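Local coordinates for protein leucyl aminopeptidase (Trypanosoma brucei brucei, PDB 5NTD) that probably removes leucine and other residues from the N-termini of peptides, as a manganese-bound hexameric M17 aminopeptidase inhibited by bestatin, at residues G[9-14]-G[217-222]; G[14-19]-G[222-227]; G[228-233]-G[240-245]. One frame throughout, in Å; residues are numbered along the deposited sequence.

Contact 1 of 3, residues G[9-14]-G[217-222]; sequences AKELSA and PNLLTT
The carboxylate of Glu-11 receives the CD2 methyl of Leu-219 on one face: CD2 stands 3.7 Å above the plane of the group, and its separations from Glu-11 CD (3.8 Å) and OE1 (3.9 Å) are nearly equal, as expected for a methyl lying over the flat group. Glu-11 is fully extended, with CG opposite the backbone N (chi1 180°), and its chain meets that of Leu-219 at roughly a right angle. At the far end OE2 is hydrogen-bonded to the hydroxyl of Tyr-176, which ties down the carboxylate. The other flat side chain, the carboxamide of Asn-218, turns its OD1 to the backbone N of Ile-356 of the second subunit, so this loop also borders a subunit interface.

Residues 217-222 form the loop that leads into helix 222-236 of the catalytic domain, and its end is a capping box. Thr-221 occupies the N-cap, where its OG1 caps the backbone N of Thr-224. Thr-224 OG1 is hydrogen-bonded in turn to Thr-221 N, the reciprocal bond that defines a capping box, and to Leu-219 O.

No hydrogen bond joins the two segments. Leu-12 and Leu-219 have the nearest CA atoms across them, 5.9 Å apart. Against the loop, Leu-12 of helix 6-20 directs its CD2 methyl at backbone oxygens, 3.2 Å from Asn-218 O and 3.5 Å from Leu-219 O. The same methyl of Leu-12 is 4.3 Å from Leu-219 CD2, the one apolar side-chain pairing across the contact.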
ATOM      1  N   ALA G   9      -7.395  38.826  -8.855  1.00 32.51           N
ATOM      2  CA  ALA G   9      -6.984  39.909  -7.897  1.00 33.19           C
ATOM      3  C   ALA G   9      -8.179  40.671  -7.311  1.00 31.75           C
ATOM      4  O   ALA G   9      -8.224  40.921  -6.115  1.00 30.17           O
ATOM      5  CB  ALA G   9      -6.012  40.882  -8.551  1.00 33.79           C
ATOM      6  N   LYS G  10      -9.147  40.984  -8.162  1.00 32.76           N
ATOM      7  CA  LYS G  10     -10.394  41.666  -7.693  1.00 33.64           C
ATOM      8  C   LYS G  10     -11.106  40.795  -6.665  1.00 33.68           C
ATOM      9  O   LYS G  10     -11.529  41.266  -5.598  1.00 35.16           O
ATOM     10  CB  LYS G  10     -11.394  42.042  -8.835  1.00 33.04           C
ATOM     11  N   GLU G  11     -11.236  39.527  -6.989  1.00 32.85           N
ATOM     12  CA  GLU G  11     -11.865  38.545  -6.060  1.00 33.48           C
ATOM     13  C   GLU G  11     -11.140  38.475  -4.697  1.00 32.24           C
ATOM     14  O   GLU G  11     -11.775  38.432  -3.638  1.00 30.60           O
ATOM     15  CB  GLU G  11     -11.922  37.164  -6.717  1.00 35.20           C
ATOM     16  CG  GLU G  11     -12.538  36.078  -5.855  1.00 37.38           C
ATOM     17  CD  GLU G  11     -12.512  34.700  -6.498  1.00 37.78           C
ATOM     18  OE1 GLU G  11     -11.441  34.121  -6.863  1.00 36.52           O
ATOM     19  OE2 GLU G  11     -13.614  34.206  -6.603  1.00 37.51           O
ATOM     20  N   LEU G  12      -9.814  38.471  -4.735  1.00 31.42           N
ATOM     21  CA  LEU G  12      -9.022  38.394  -3.502  1.00 31.54           C
ATOM     22  C   LEU G  12      -9.223  39.639  -2.641  1.00 32.77           C
ATOM     23  O   LEU G  12      -9.383  39.544  -1.423  1.00 30.58           O
ATOM     24  CB  LEU G  12      -7.555  38.172  -3.788  1.00 32.91           C
ATOM     25  CG  LEU G  12      -7.225  36.772  -4.360  1.00 34.80           C
ATOM     26  CD1 LEU G  12      -5.732  36.715  -4.732  1.00 36.79           C
ATOM     27  CD2 LEU G  12      -7.529  35.640  -3.415  1.00 34.09           C
ATOM     28  N   SER G  13      -9.206  40.803  -3.277  1.00 33.80           N
ATOM     29  CA  SER G  13      -9.458  42.069  -2.556  1.00 33.97           C
ATOM     30  C   SER G  13     -10.805  42.067  -1.883  1.00 34.60           C
ATOM     31  O   SER G  13     -10.938  42.481  -0.735  1.00 34.37           O
ATOM     32  CB  SER G  13      -9.430  43.264  -3.483  1.00 36.85           C
ATOM     33  OG  SER G  13      -8.084  43.558  -3.787  1.00 39.96           O
ATOM     34  N   ALA G  14     -11.815  41.634  -2.622  1.00 32.55           N
ATOM     35  CA  ALA G  14     -13.177  41.621  -2.063  1.00 31.30           C
ATOM     36  C   ALA G  14     -13.243  40.667  -0.869  1.00 31.80           C
ATOM     37  O   ALA G  14     -13.876  40.925   0.134  1.00 34.32           O
ATOM     38  CB  ALA G  14     -14.169  41.234  -3.120  1.00 31.16           C
ATOM     39  N   PRO G 217      -7.681  27.774  -0.089  1.00 28.03           N
ATOM     40  CA  PRO G 217      -6.403  28.477  -0.167  1.00 26.71           C
ATOM     41  C   PRO G 217      -6.304  29.369  -1.372  1.00 27.14           C
ATOM     42  O   PRO G 217      -5.395  30.157  -1.452  1.00 27.82           O
ATOM     43  CB  PRO G 217      -5.377  27.339  -0.243  1.00 26.80           C
ATOM     44  CG  PRO G 217      -6.087  26.117   0.203  1.00 27.36           C
ATOM     45  CD  PRO G 217      -7.509  26.318  -0.192  1.00 27.45           C
ATOM     46  N   ASN G 218      -7.198  29.194  -2.337  1.00 27.58           N
ATOM     47  CA  ASN G 218      -7.226  30.112  -3.505  1.00 28.50           C
ATOM     48  C   ASN G 218      -7.730  31.510  -3.115  1.00 28.34           C
ATOM     49  O   ASN G 218      -7.476  32.469  -3.806  1.00 28.83           O
ATOM     50  CB  ASN G 218      -7.957  29.536  -4.721  1.00 28.03           C
ATOM     51  CG  ASN G 218      -9.403  29.296  -4.459  1.00 29.49           C
ATOM     52  OD1 ASN G 218      -9.782  28.293  -3.854  1.00 31.66           O
ATOM     53  ND2 ASN G 218     -10.236  30.223  -4.868  1.00 30.14           N
ATOM     54  N   LEU G 219      -8.394  31.596  -1.964  1.00 28.71           N
ATOM     55  CA  LEU G 219      -8.873  32.881  -1.370  1.00 27.01           C
ATOM     56  C   LEU G 219      -8.012  33.337  -0.210  1.00 27.30           C
ATOM     57  O   LEU G 219      -7.618  34.495  -0.113  1.00 26.03           O
ATOM     58  CB  LEU G 219     -10.297  32.761  -0.900  1.00 26.56           C
ATOM     59  CG  LEU G 219     -11.318  32.558  -2.014  1.00 27.76           C
ATOM     60  CD1 LEU G 219     -12.708  32.385  -1.418  1.00 28.54           C
ATOM     61  CD2 LEU G 219     -11.334  33.715  -2.997  1.00 27.44           C
ATOM     62  N   LEU G 220      -7.726  32.403   0.687  1.00 27.73           N
ATOM     63  CA  LEU G 220      -6.867  32.690   1.829  1.00 26.90           C
ATOM     64  C   LEU G 220      -5.473  32.200   1.567  1.00 26.68           C
ATOM     65  O   LEU G 220      -5.118  31.037   1.806  1.00 28.25           O
ATOM     66  CB  LEU G 220      -7.417  32.126   3.135  1.00 28.15           C
ATOM     67  CG  LEU G 220      -6.570  32.689   4.303  1.00 28.15           C
ATOM     68  CD1 LEU G 220      -6.937  34.128   4.658  1.00 28.98           C
ATOM     69  CD2 LEU G 220      -6.720  31.830   5.512  1.00 29.25           C
ATOM     70  N   THR G 221      -4.661  33.143   1.160  1.00 27.00           N
ATOM     71  CA  THR G 221      -3.248  32.923   0.839  1.00 26.00           C
ATOM     72  C   THR G 221      -2.362  33.571   1.887  1.00 26.16           C
ATOM     73  O   THR G 221      -2.850  34.241   2.795  1.00 27.46           O
ATOM     74  CB  THR G 221      -2.904  33.528  -0.512  1.00 25.54           C
ATOM     75  OG1 THR G 221      -2.899  34.951  -0.403  1.00 25.59           O
ATOM     76  CG2 THR G 221      -3.895  33.124  -1.557  1.00 24.84           C
ATOM     77  N   THR G 222      -1.059  33.367   1.779  1.00 25.89           N
ATOM     78  CA  THR G 222      -0.144  34.008   2.699  1.00 26.52           C
ATOM     79  C   THR G 222      -0.297  35.537   2.599  1.00 27.35           C
ATOM     80  O   THR G 222      -0.263  36.241   3.597  1.00 27.79           O
ATOM     81  CB  THR G 222       1.326  33.675   2.449  1.00 27.70           C
ATOM     82  OG1 THR G 222       1.692  34.043   1.122  1.00 28.06           O
ATOM     83  CG2 THR G 222       1.599  32.191   2.672  1.00 28.61           C
TER

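Contact 2 of 3, residues G[14-19]-G[222-227]; sequences AFVQSC and TATFTE
Val-16 carries the apolar part of this contact, and both of its methyls are used. CG2 rests on Thr-224, 3.7 Å from CB and 3.9 Å from the CG2 methyl of that residue; these two carbons are the Thr-224 atoms that touch Val-16. CG1 of Val-16 lies 4.0 Å from Glu-227 CB, one helical turn further along the same face. With chi1 at 166°, CG1 is opposite the backbone N and CG2 opposite the carbonyl carbon, which sets CG2 between Thr-224 and Glu-227 and adds CG1 against Glu-227 CB. Glu-227 crosses Val-16 at about a right angle, and its extended chain brings OE1 to 3.8 Å from Val-16 CG2, a van der Waals contact.

No hydrogen bond crosses between 14-19 and 222-227; the side-chain bonds formed inside each segment return to its own backbone. Phe-15 O accepts from both Cys-19 N and the hydroxyl of Ser-18; the latter bond is short at 2.6 Å, with a C=O...donor angle of 125°, and Ser-18 OG is also bonded to Arg-211 NH2. Thr-222 O is similarly doubly used, by Thr-226 N and by Thr-226 OG1 at 2.8 Å, approached at 157°.

Within helix 6-20, Cys-19 SG lies 3.4 Å above one face of the Phe-15 ring, toward its rim; the ring also touches Arg-211 and Ala-215.

On helix 222-236, Phe-225, directed away from helix 6-20, meets strand 334-344, and Thr-226 meets both 334-344 and 268-274. Helix 222-236 is therefore sandwiched between helix 6-20 and the central mixed sheet, a layering of helices on sheet typical of the alpha/beta catalytic domain of M17 aminopeptidases.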
ATOM      1  N   ALA G  14     -11.815  41.634  -2.622  1.00 32.55           N
ATOM      2  CA  ALA G  14     -13.177  41.621  -2.063  1.00 31.30           C
ATOM      3  C   ALA G  14     -13.243  40.667  -0.869  1.00 31.80           C
ATOM      4  O   ALA G  14     -13.876  40.925   0.134  1.00 34.32           O
ATOM      5  CB  ALA G  14     -14.169  41.234  -3.120  1.00 31.16           C
ATOM      6  N   PHE G  15     -12.508  39.578  -0.967  1.00 31.28           N
ATOM      7  CA  PHE G  15     -12.518  38.555   0.104  1.00 29.10           C
ATOM      8  C   PHE G  15     -11.817  39.109   1.317  1.00 28.41           C
ATOM      9  O   PHE G  15     -12.259  38.916   2.443  1.00 27.62           O
ATOM     10  CB  PHE G  15     -11.865  37.214  -0.337  1.00 28.47           C
ATOM     11  CG  PHE G  15     -11.694  36.252   0.806  1.00 27.32           C
ATOM     12  CD1 PHE G  15     -12.802  35.613   1.343  1.00 27.09           C
ATOM     13  CD2 PHE G  15     -10.453  36.039   1.371  1.00 26.86           C
ATOM     14  CE1 PHE G  15     -12.671  34.750   2.415  1.00 28.00           C
ATOM     15  CE2 PHE G  15     -10.302  35.168   2.442  1.00 27.90           C
ATOM     16  CZ  PHE G  15     -11.428  34.525   2.971  1.00 27.85           C
ATOM     17  N   VAL G  16     -10.697  39.780   1.077  1.00 28.11           N
ATOM     18  CA  VAL G  16      -9.965  40.455   2.180  1.00 28.87           C
ATOM     19  C   VAL G  16     -10.943  41.365   2.938  1.00 29.20           C
ATOM     20  O   VAL G  16     -11.070  41.311   4.167  1.00 28.79           O
ATOM     21  CB  VAL G  16      -8.762  41.286   1.677  1.00 28.55           C
ATOM     22  CG1 VAL G  16      -8.236  42.243   2.755  1.00 28.27           C
ATOM     23  CG2 VAL G  16      -7.652  40.330   1.267  1.00 28.80           C
ATOM     24  N   GLN G  17     -11.628  42.175   2.167  1.00 29.41           N
ATOM     25  CA  GLN G  17     -12.558  43.155   2.727  1.00 30.63           C
ATOM     26  C   GLN G  17     -13.663  42.465   3.525  1.00 29.16           C
ATOM     27  O   GLN G  17     -14.011  42.908   4.620  1.00 27.11           O
ATOM     28  CB  GLN G  17     -13.140  44.056   1.632  1.00 33.02           C
ATOM     29  CG  GLN G  17     -13.923  45.246   2.210  1.00 37.17           C
ATOM     30  CD  GLN G  17     -14.687  46.047   1.167  1.00 41.03           C
ATOM     31  OE1 GLN G  17     -15.177  45.516   0.164  1.00 46.13           O
ATOM     32  NE2 GLN G  17     -14.767  47.352   1.384  1.00 43.28           N
ATOM     33  N   SER G  18     -14.183  41.360   2.989  1.00 27.46           N
ATOM     34  CA  SER G  18     -15.246  40.587   3.687  1.00 26.69           C
ATOM     35  C   SER G  18     -14.765  40.131   5.077  1.00 27.15           C
ATOM     36  O   SER G  18     -15.538  40.013   6.008  1.00 27.77           O
ATOM     37  CB  SER G  18     -15.674  39.352   2.874  1.00 27.20           C
ATOM     38  OG  SER G  18     -14.705  38.289   2.994  1.00 27.50           O
ATOM     39  N   CYS G  19     -13.479  39.822   5.182  1.00 27.44           N
ATOM     40  CA  CYS G  19     -12.918  39.346   6.452  1.00 27.90           C
ATOM     41  C   CYS G  19     -12.636  40.519   7.395  1.00 28.06           C
ATOM     42  O   CYS G  19     -12.942  40.458   8.604  1.00 27.17           O
ATOM     43  CB  CYS G  19     -11.647  38.507   6.242  1.00 28.60           C
ATOM     44  SG  CYS G  19     -11.980  36.962   5.348  1.00 29.98           S
ATOM     45  N   THR G 222      -1.059  33.367   1.779  1.00 25.89           N
ATOM     46  CA  THR G 222      -0.144  34.008   2.699  1.00 26.52           C
ATOM     47  C   THR G 222      -0.297  35.537   2.599  1.00 27.35           C
ATOM     48  O   THR G 222      -0.263  36.241   3.597  1.00 27.79           O
ATOM     49  CB  THR G 222       1.326  33.675   2.449  1.00 27.70           C
ATOM     50  OG1 THR G 222       1.692  34.043   1.122  1.00 28.06           O
ATOM     51  CG2 THR G 222       1.599  32.191   2.672  1.00 28.61           C
ATOM     52  N   ALA G 223      -0.557  36.021   1.386  1.00 28.07           N
ATOM     53  CA  ALA G 223      -0.718  37.456   1.118  1.00 27.44           C
ATOM     54  C   ALA G 223      -2.050  37.979   1.620  1.00 28.86           C
ATOM     55  O   ALA G 223      -2.088  39.064   2.265  1.00 30.05           O
ATOM     56  CB  ALA G 223      -0.580  37.775  -0.356  1.00 27.75           C
ATOM     57  N   THR G 224      -3.146  37.267   1.349  1.00 27.12           N
ATOM     58  CA  THR G 224      -4.451  37.791   1.798  1.00 27.18           C
ATOM     59  C   THR G 224      -4.601  37.736   3.324  1.00 27.19           C
ATOM     60  O   THR G 224      -5.218  38.613   3.933  1.00 26.40           O
ATOM     61  CB  THR G 224      -5.655  37.171   1.126  1.00 26.73           C
ATOM     62  OG1 THR G 224      -5.681  35.773   1.376  1.00 26.75           O
ATOM     63  CG2 THR G 224      -5.613  37.451  -0.337  1.00 26.71           C
ATOM     64  N   PHE G 225      -4.023  36.718   3.941  1.00 27.20           N
ATOM     65  CA  PHE G 225      -4.055  36.611   5.415  1.00 27.02           C
ATOM     66  C   PHE G 225      -3.305  37.834   5.991  1.00 28.88           C
ATOM     67  O   PHE G 225      -3.761  38.491   6.919  1.00 27.79           O
ATOM     68  CB  PHE G 225      -3.416  35.324   5.883  1.00 26.41           C
ATOM     69  CG  PHE G 225      -3.846  34.855   7.259  1.00 26.17           C
ATOM     70  CD1 PHE G 225      -4.343  35.705   8.227  1.00 25.69           C
ATOM     71  CD2 PHE G 225      -3.680  33.507   7.589  1.00 26.72           C
ATOM     72  CE1 PHE G 225      -4.696  35.231   9.475  1.00 26.33           C
ATOM     73  CE2 PHE G 225      -4.038  33.021   8.852  1.00 26.92           C
ATOM     74  CZ  PHE G 225      -4.532  33.887   9.800  1.00 26.57           C
ATOM     75  N   THR G 226      -2.168  38.127   5.397  1.00 29.95           N
ATOM     76  CA  THR G 226      -1.382  39.279   5.823  1.00 31.97           C
ATOM     77  C   THR G 226      -2.187  40.593   5.663  1.00 32.98           C
ATOM     78  O   THR G 226      -2.184  41.441   6.555  1.00 33.06           O
ATOM     79  CB  THR G 226      -0.069  39.369   5.039  1.00 32.61           C
ATOM     80  OG1 THR G 226       0.707  38.200   5.334  1.00 32.30           O
ATOM     81  CG2 THR G 226       0.741  40.625   5.445  1.00 32.99           C
ATOM     82  N   GLU G 227      -2.825  40.748   4.525  1.00 32.70           N
ATOM     83  CA  GLU G 227      -3.620  41.962   4.258  1.00 34.86           C
ATOM     84  C   GLU G 227      -4.753  42.095   5.249  1.00 33.97           C
ATOM     85  O   GLU G 227      -5.096  43.195   5.681  1.00 33.76           O
ATOM     86  CB  GLU G 227      -4.201  41.981   2.854  1.00 37.79           C
ATOM     87  CG  GLU G 227      -3.166  42.295   1.796  1.00 43.20           C
ATOM     88  CD  GLU G 227      -3.735  42.097   0.392  1.00 53.52           C
ATOM     89  OE1 GLU G 227      -4.843  42.633   0.132  1.00 62.11           O
ATOM     90  OE2 GLU G 227      -3.096  41.404  -0.447  1.00 56.81           O
TER

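Contact 3 of 3, residues G[228-233]-G[240-245]; sequences IAQGYA and VDVICG
Ala-229 O accepts the backbone N of Ala-233 at 2.9 Å, the shorter of the two helical bonds within 228-233. Ala-233 closes this turn, and its CB points toward the strand, where it meets Val-240. The motif is a helix followed closely by an antiparallel strand: helix 222-236 ends, the chain reverses over a few residues, and strand 239-244 runs back along it. The short axes support this reading, since they make 157° in direction and come within 9.4 Å, a separation suited to a helix layered on a sheet. The strand itself hydrogen-bonds to strand 268-274, through Asp-241 with Thr-271 and Ile-243 with Leu-269, which adds it to the mixed sheet of the catalytic domain.

Ala-233 CB sits 3.8 Å from Val-240 CG1, and that pair, close to the reversal, is the one fully apolar side-chain contact across the segments. Val-240 has CG1 placed between its backbone N and carbonyl carbon (chi1 55°), and its CG2 instead meets Gln-230 CG at 4.3 Å. Gln-230 reaches from the helix to two strand residues, its CG at Val-240 and its NE2 at Val-242. Asp-241 points away from the helix, as the strand pleat requires, while Val-240 and Val-242 point toward it.

On another side of the helix, Tyr-232 packs on Leu-208 of helix 196-214 and on Leu-324 of helix 314-328.

Further along the strand, the extended chain of Gln-230 crosses Val-242 at about a right angle, and Gln-230 NE2 lies 3.9 Å from Val-242 CG2, the methyl opposite that valine's carbonyl carbon.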
ATOM      1  N   ILE G 228      -5.351  40.973   5.591  1.00 30.98           N
ATOM      2  CA  ILE G 228      -6.436  40.967   6.584  1.00 29.58           C
ATOM      3  C   ILE G 228      -5.926  41.460   7.937  1.00 29.65           C
ATOM      4  O   ILE G 228      -6.565  42.280   8.593  1.00 28.34           O
ATOM      5  CB  ILE G 228      -7.080  39.584   6.711  1.00 29.85           C
ATOM      6  CG1 ILE G 228      -7.909  39.309   5.450  1.00 30.03           C
ATOM      7  CG2 ILE G 228      -7.970  39.494   7.956  1.00 29.80           C
ATOM      8  CD1 ILE G 228      -8.195  37.840   5.218  1.00 31.11           C
ATOM      9  N   ALA G 229      -4.774  40.948   8.342  1.00 29.56           N
ATOM     10  CA  ALA G 229      -4.143  41.384   9.587  1.00 30.40           C
ATOM     11  C   ALA G 229      -3.839  42.902   9.558  1.00 31.15           C
ATOM     12  O   ALA G 229      -4.100  43.624  10.516  1.00 33.87           O
ATOM     13  CB  ALA G 229      -2.872  40.612   9.848  1.00 29.97           C
ATOM     14  N   GLN G 230      -3.297  43.361   8.445  1.00 30.43           N
ATOM     15  CA  GLN G 230      -3.012  44.798   8.245  1.00 29.50           C
ATOM     16  C   GLN G 230      -4.288  45.656   8.318  1.00 30.50           C
ATOM     17  O   GLN G 230      -4.301  46.699   8.955  1.00 32.38           O
ATOM     18  CB  GLN G 230      -2.313  45.028   6.914  1.00 28.66           C
ATOM     19  CG  GLN G 230      -0.873  44.569   6.974  1.00 29.20           C
ATOM     20  CD  GLN G 230      -0.222  44.403   5.618  1.00 30.89           C
ATOM     21  OE1 GLN G 230      -0.858  44.014   4.644  1.00 33.58           O
ATOM     22  NE2 GLN G 230       1.059  44.699   5.549  1.00 31.93           N
ATOM     23  N   GLY G 231      -5.350  45.178   7.708  1.00 28.42           N
ATOM     24  CA  GLY G 231      -6.653  45.841   7.766  1.00 28.33           C
ATOM     25  C   GLY G 231      -7.146  46.028   9.196  1.00 29.42           C
ATOM     26  O   GLY G 231      -7.608  47.116   9.586  1.00 29.83           O
ATOM     27  N   TYR G 232      -7.064  44.963   9.980  1.00 29.42           N
ATOM     28  CA  TYR G 232      -7.463  45.033  11.396  1.00 28.57           C
ATOM     29  C   TYR G 232      -6.524  45.963  12.174  1.00 28.63           C
ATOM     30  O   TYR G 232      -6.956  46.705  13.049  1.00 28.68           O
ATOM     31  CB  TYR G 232      -7.534  43.658  12.023  1.00 27.63           C
ATOM     32  CG  TYR G 232      -8.864  43.002  11.763  1.00 27.50           C
ATOM     33  CD1 TYR G 232      -9.995  43.383  12.477  1.00 26.89           C
ATOM     34  CD2 TYR G 232      -8.989  41.968  10.828  1.00 26.85           C
ATOM     35  CE1 TYR G 232     -11.236  42.767  12.240  1.00 27.87           C
ATOM     36  CE2 TYR G 232     -10.222  41.362  10.585  1.00 27.03           C
ATOM     37  CZ  TYR G 232     -11.348  41.766  11.280  1.00 26.58           C
ATOM     38  OH  TYR G 232     -12.564  41.167  11.085  1.00 26.50           O
ATOM     39  N   ALA G 233      -5.257  45.941  11.824  1.00 28.50           N
ATOM     40  CA  ALA G 233      -4.284  46.847  12.466  1.00 28.97           C
ATOM     41  C   ALA G 233      -4.632  48.318  12.236  1.00 30.08           C
ATOM     42  O   ALA G 233      -4.600  49.112  13.186  1.00 34.43           O
ATOM     43  CB  ALA G 233      -2.883  46.572  11.983  1.00 28.24           C
ATOM     44  N   VAL G 240       1.775  46.301  13.505  1.00 33.16           N
ATOM     45  CA  VAL G 240       1.972  45.143  12.631  1.00 32.73           C
ATOM     46  C   VAL G 240       3.358  45.216  12.005  1.00 33.22           C
ATOM     47  O   VAL G 240       3.762  46.242  11.468  1.00 33.71           O
ATOM     48  CB  VAL G 240       0.855  44.996  11.592  1.00 32.87           C
ATOM     49  CG1 VAL G 240       0.682  46.281  10.770  1.00 33.82           C
ATOM     50  CG2 VAL G 240       1.134  43.821  10.653  1.00 32.82           C
ATOM     51  N   ASP G 241       4.076  44.114  12.132  1.00 32.68           N
ATOM     52  CA  ASP G 241       5.419  43.950  11.541  1.00 34.11           C
ATOM     53  C   ASP G 241       5.378  42.725  10.587  1.00 35.39           C
ATOM     54  O   ASP G 241       4.944  41.657  10.981  1.00 34.92           O
ATOM     55  CB  ASP G 241       6.461  43.716  12.627  1.00 34.51           C
ATOM     56  CG  ASP G 241       7.846  43.392  12.068  1.00 36.04           C
ATOM     57  OD1 ASP G 241       8.336  44.189  11.235  1.00 35.98           O
ATOM     58  OD2 ASP G 241       8.475  42.373  12.496  1.00 35.43           O
ATOM     59  N   VAL G 242       5.849  42.911   9.379  1.00 33.41           N
ATOM     60  CA  VAL G 242       5.844  41.879   8.372  1.00 33.08           C
ATOM     61  C   VAL G 242       7.244  41.637   7.854  1.00 33.88           C
ATOM     62  O   VAL G 242       7.876  42.535   7.312  1.00 35.98           O
ATOM     63  CB  VAL G 242       4.971  42.253   7.164  1.00 33.31           C
ATOM     64  CG1 VAL G 242       5.008  41.159   6.102  1.00 34.18           C
ATOM     65  CG2 VAL G 242       3.533  42.484   7.593  1.00 32.44           C
ATOM     66  N   ILE G 243       7.709  40.404   7.972  1.00 33.13           N
ATOM     67  CA  ILE G 243       8.945  39.994   7.316  1.00 32.10           C
ATOM     68  C   ILE G 243       8.554  39.069   6.181  1.00 33.45           C
ATOM     69  O   ILE G 243       8.019  37.981   6.402  1.00 34.32           O
ATOM     70  CB  ILE G 243       9.914  39.313   8.268  1.00 31.66           C
ATOM     71  CG1 ILE G 243      10.013  40.133   9.546  1.00 31.05           C
ATOM     72  CG2 ILE G 243      11.279  39.178   7.613  1.00 32.01           C
ATOM     73  CD1 ILE G 243      10.873  39.499  10.601  1.00 31.28           C
ATOM     74  N   CYS G 244       8.862  39.482   4.968  1.00 33.75           N
ATOM     75  CA  CYS G 244       8.290  38.864   3.751  1.00 35.88           C
ATOM     76  C   CYS G 244       9.306  38.230   2.810  1.00 35.63           C
ATOM     77  O   CYS G 244      10.365  38.789   2.546  1.00 36.48           O
ATOM     78  CB  CYS G 244       7.498  39.884   2.948  1.00 36.18           C
ATOM     79  SG  CYS G 244       6.678  39.159   1.498  1.00 39.93           S
ATOM     80  N   GLY G 245       8.982  37.018   2.369  1.00 35.15           N
ATOM     81  CA  GLY G 245       9.701  36.352   1.276  1.00 33.86           C
ATOM     82  C   GLY G 245      11.182  36.216   1.465  1.00 32.56           C
ATOM     83  O   GLY G 245      11.663  35.727   2.481  1.00 35.34           O
TER

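In the fold
Contacts 1 and 2, with centres 6 Å apart, are successive portions of one interface: both use helix 6-20, and Leu-12 CB meets Thr-224 CG2 at 4.0 Å. Contact 3 continues along helix 222-236, its centre 10 Å from contact 2 and 15 Å from contact 1. Cys-19 O and Tyr-232 OH, 2.6 Å apart and probably hydrogen-bonded, join contacts 2 and 3, and Thr-226 CG2 lies 4.0 Å from Val-242 CG2. None of the contact residues binds manganese, bicarbonate or bestatin. The tie to the site is indirect: Phe-225 leans on strand 334-344, which pairs with strand 283-291, bearer of the metal-site residue Lys-289.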